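Local coordinates for uncharacterized protein DR_0571 (Deinococcus radiodurans R1, PDB 3C4N) that binds ADP and is probably an FAD-dependent oxidoreductase of the ETF-QO/FixC family, its exact reaction being unknown, at residues G84-Q89 against Q98-R103. Residues are numbered along the deposited sequence; the frame is centred on the assembly and turned at random.
Sequences GVWTAQ and QAEWTR
Strand 85-86, at the margin of the mixed sheet with strands 118-127 and 167-169, meets helix 96-107 through one indole, W86, which lies against A99, E100 and R103. The backbones stay apart, with 7.2 Å between the CA atoms of W86 and R103, so the W86 side chain has to span the gap to backbone and side-chain atoms of the helix. With CG anti to the backbone N (chi1 -170°), W86 carries its ring to the helix. W86 NE1 donates to A99 O at 3.0 Å. The N-H...O angle of 132° makes this a bent bond, although the acceptor lies only 12° out of the ring plane. A99 O also receives the helical N-H of R103, from the opposite face of the carbonyl plane. R103 covers one face of the indole with its aliphatic chain: CD stands 3.4 Å from the centroid of the six-membered ring of W86, nearly on its normal, a CH-pi contact. Its guanidinium stays on that side of the ring but stands farther off, CZ being 5.6 Å from that centroid, at most a weak cation-pi attraction. A99 CB packs 4.0 Å from CZ2 of W86, out of the ring plane on the side away from R103; at the edge, E100 brings OE2 to 3.7 Å from CH2 of W86. That carboxylate has its stronger partner in R165, through a salt bridge. T381 and L382 of helix 379-398 continue the packing around W86 and A99. A leucine in place of W86 would probably leave A99 O without its second donor and the methylene chain of R103 without its aromatic face. The indole thus joins sheet and helix twice over, its N-H using a carbonyl already engaged in the helix and its pi face accepting an arginine's alkyl chain.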
ATOM      1  N   GLY A  84     -18.708   1.271 -14.669  1.00 19.83           N
ATOM      2  CA  GLY A  84     -17.723   0.662 -15.560  1.00 17.65           C
ATOM      3  C   GLY A  84     -18.286   0.217 -16.909  1.00 19.41           C
ATOM      4  O   GLY A  84     -18.142  -0.940 -17.313  1.00 20.05           O
ATOM      5  N   VAL A  85     -18.931   1.137 -17.617  1.00 16.30           N
ATOM      6  CA  VAL A  85     -19.494   0.820 -18.921  1.00 15.15           C
ATOM      7  C   VAL A  85     -18.732   1.506 -20.050  1.00 11.13           C
ATOM      8  O   VAL A  85     -18.706   2.729 -20.127  1.00 12.51           O
ATOM      9  CB  VAL A  85     -20.957   1.278 -19.048  1.00  9.63           C
ATOM     10  CG1 VAL A  85     -21.483   0.930 -20.427  1.00  9.79           C
ATOM     11  CG2 VAL A  85     -21.805   0.624 -17.978  1.00 17.32           C
ATOM     12  N   TRP A  86     -18.101   0.725 -20.916  1.00 15.61           N
ATOM     13  CA  TRP A  86     -17.398   1.313 -22.041  1.00 10.39           C
ATOM     14  C   TRP A  86     -18.356   1.200 -23.213  1.00 16.71           C
ATOM     15  O   TRP A  86     -18.739   0.093 -23.613  1.00 12.54           O
ATOM     16  CB  TRP A  86     -16.124   0.554 -22.379  1.00  7.14           C
ATOM     17  CG  TRP A  86     -15.270   1.281 -23.384  1.00  7.31           C
ATOM     18  CD1 TRP A  86     -14.179   2.052 -23.120  1.00 13.97           C
ATOM     19  CD2 TRP A  86     -15.453   1.327 -24.811  1.00  4.48           C
ATOM     20  NE1 TRP A  86     -13.670   2.575 -24.288  1.00 12.26           N
ATOM     21  CE2 TRP A  86     -14.436   2.144 -25.339  1.00  6.53           C
ATOM     22  CE3 TRP A  86     -16.379   0.758 -25.690  1.00 12.32           C
ATOM     23  CZ2 TRP A  86     -14.317   2.405 -26.714  1.00 14.48           C
ATOM     24  CZ3 TRP A  86     -16.261   1.019 -27.061  1.00 16.96           C
ATOM     25  CH2 TRP A  86     -15.239   1.836 -27.554  1.00 11.94           C
ATOM     26  N   THR A  87     -18.752   2.341 -23.763  1.00 12.53           N
ATOM     27  CA  THR A  87     -19.669   2.330 -24.897  1.00 17.65           C
ATOM     28  C   THR A  87     -19.347   3.405 -25.911  1.00 16.61           C
ATOM     29  O   THR A  87     -19.066   4.543 -25.543  1.00 19.94           O
ATOM     30  CB  THR A  87     -21.129   2.523 -24.448  1.00 12.66           C
ATOM     31  OG1 THR A  87     -21.964   2.564 -25.605  1.00 12.12           O
ATOM     32  CG2 THR A  87     -21.293   3.818 -23.664  1.00  3.69           C
ATOM     33  N   ALA A  88     -19.414   3.047 -27.186  1.00 17.64           N
ATOM     34  CA  ALA A  88     -19.135   3.993 -28.262  1.00 19.68           C
ATOM     35  C   ALA A  88     -20.116   5.158 -28.227  1.00 16.64           C
ATOM     36  O   ALA A  88     -19.925   6.153 -28.926  1.00 19.96           O
ATOM     37  CB  ALA A  88     -19.208   3.286 -29.616  1.00 10.59           C
ATOM     38  N   GLN A  89     -21.159   5.049 -27.410  1.00 23.31           N
ATOM     39  CA  GLN A  89     -22.146   6.130 -27.329  1.00 25.29           C
ATOM     40  C   GLN A  89     -21.724   7.192 -26.325  1.00 20.52           C
ATOM     41  O   GLN A  89     -22.372   8.227 -26.191  1.00 22.10           O
ATOM     42  CB  GLN A  89     -23.531   5.573 -26.964  1.00 30.58           C
ATOM     43  CG  GLN A  89     -24.128   4.686 -28.056  1.00 25.46           C
ATOM     44  CD  GLN A  89     -25.436   4.037 -27.653  1.00 33.95           C
ATOM     45  OE1 GLN A  89     -25.991   3.220 -28.395  1.00 32.29           O
ATOM     46  NE2 GLN A  89     -25.940   4.395 -26.475  1.00 35.15           N
ATOM     47  N   GLN A  98      -8.894   8.511 -27.934  1.00 13.13           N
ATOM     48  CA  GLN A  98      -8.856   8.276 -26.497  1.00 16.91           C
ATOM     49  C   GLN A  98      -9.750   7.100 -26.095  1.00 19.35           C
ATOM     50  O   GLN A  98      -9.365   6.266 -25.271  1.00 17.30           O
ATOM     51  CB  GLN A  98      -9.294   9.539 -25.742  1.00 20.12           C
ATOM     52  CG  GLN A  98      -8.325  10.721 -25.871  1.00 14.12           C
ATOM     53  CD  GLN A  98      -8.455  11.493 -27.178  1.00 22.11           C
ATOM     54  OE1 GLN A  98      -9.080  11.036 -28.139  1.00 14.43           O
ATOM     55  NE2 GLN A  98      -7.845  12.674 -27.220  1.00 22.36           N
ATOM     56  N   ALA A  99     -10.936   7.035 -26.693  1.00 12.21           N
ATOM     57  CA  ALA A  99     -11.885   5.979 -26.394  1.00  9.79           C
ATOM     58  C   ALA A  99     -11.383   4.595 -26.776  1.00 13.41           C
ATOM     59  O   ALA A  99     -11.514   3.641 -26.002  1.00 16.37           O
ATOM     60  CB  ALA A  99     -13.212   6.252 -27.097  1.00 11.24           C
ATOM     61  N   GLU A 100     -10.811   4.474 -27.966  1.00 12.71           N
ATOM     62  CA  GLU A 100     -10.333   3.169 -28.427  1.00 14.47           C
ATOM     63  C   GLU A 100      -9.091   2.716 -27.671  1.00  9.40           C
ATOM     64  O   GLU A 100      -8.947   1.538 -27.361  1.00 13.46           O
ATOM     65  CB  GLU A 100     -10.050   3.193 -29.938  1.00 19.52           C
ATOM     66  CG  GLU A 100     -11.296   3.366 -30.839  1.00 21.69           C
ATOM     67  CD  GLU A 100     -12.467   2.432 -30.480  1.00 24.10           C
ATOM     68  OE1 GLU A 100     -12.230   1.298 -30.001  1.00 17.44           O
ATOM     69  OE2 GLU A 100     -13.632   2.840 -30.701  1.00 11.21           O
ATOM     70  N   TRP A 101      -8.202   3.656 -27.380  1.00  9.41           N
ATOM     71  CA  TRP A 101      -6.984   3.348 -26.652  1.00 18.99           C
ATOM     72  C   TRP A 101      -7.378   2.830 -25.268  1.00 20.54           C
ATOM     73  O   TRP A 101      -6.836   1.828 -24.779  1.00 23.86           O
ATOM     74  CB  TRP A 101      -6.119   4.605 -26.527  1.00 21.12           C
ATOM     75  CG  TRP A 101      -4.773   4.340 -25.932  1.00 17.09           C
ATOM     76  CD1 TRP A 101      -3.639   3.970 -26.596  1.00 21.68           C
ATOM     77  CD2 TRP A 101      -4.441   4.344 -24.543  1.00 15.06           C
ATOM     78  NE1 TRP A 101      -2.619   3.736 -25.704  1.00 19.97           N
ATOM     79  CE2 TRP A 101      -3.085   3.960 -24.435  1.00 26.36           C
ATOM     80  CE3 TRP A 101      -5.159   4.633 -23.376  1.00  8.55           C
ATOM     81  CZ2 TRP A 101      -2.432   3.854 -23.199  1.00 26.04           C
ATOM     82  CZ3 TRP A 101      -4.514   4.527 -22.152  1.00 15.79           C
ATOM     83  CH2 TRP A 101      -3.162   4.141 -22.074  1.00 16.68           C
ATOM     84  N   THR A 102      -8.330   3.512 -24.637  1.00 23.18           N
ATOM     85  CA  THR A 102      -8.802   3.094 -23.319  1.00 19.68           C
ATOM     86  C   THR A 102      -9.403   1.692 -23.422  1.00 17.29           C
ATOM     87  O   THR A 102      -9.154   0.848 -22.562  1.00 12.93           O
ATOM     88  CB  THR A 102      -9.874   4.069 -22.760  1.00 21.54           C
ATOM     89  OG1 THR A 102      -9.272   5.348 -22.535  1.00 19.58           O
ATOM     90  CG2 THR A 102     -10.451   3.543 -21.437  1.00 22.51           C
ATOM     91  N   ARG A 103     -10.173   1.437 -24.483  1.00 11.10           N
ATOM     92  CA  ARG A 103     -10.793   0.127 -24.643  1.00 14.10           C
ATOM     93  C   ARG A 103      -9.737  -0.966 -24.737  1.00 15.77           C
ATOM     94  O   ARG A 103      -9.862  -2.010 -24.092  1.00 11.09           O
ATOM     95  CB  ARG A 103     -11.707   0.066 -25.883  1.00 19.79           C
ATOM     96  CG  ARG A 103     -12.800  -1.002 -25.734  1.00 14.65           C
ATOM     97  CD  ARG A 103     -13.670  -1.256 -26.968  1.00 15.74           C
ATOM     98  NE  ARG A 103     -13.230  -2.500 -27.586  1.00 20.09           N
ATOM     99  CZ  ARG A 103     -14.007  -3.525 -27.925  1.00 15.33           C
ATOM    100  NH1 ARG A 103     -15.315  -3.508 -27.735  1.00 14.19           N
ATOM    101  NH2 ARG A 103     -13.453  -4.608 -28.433  1.00 18.88           N
TER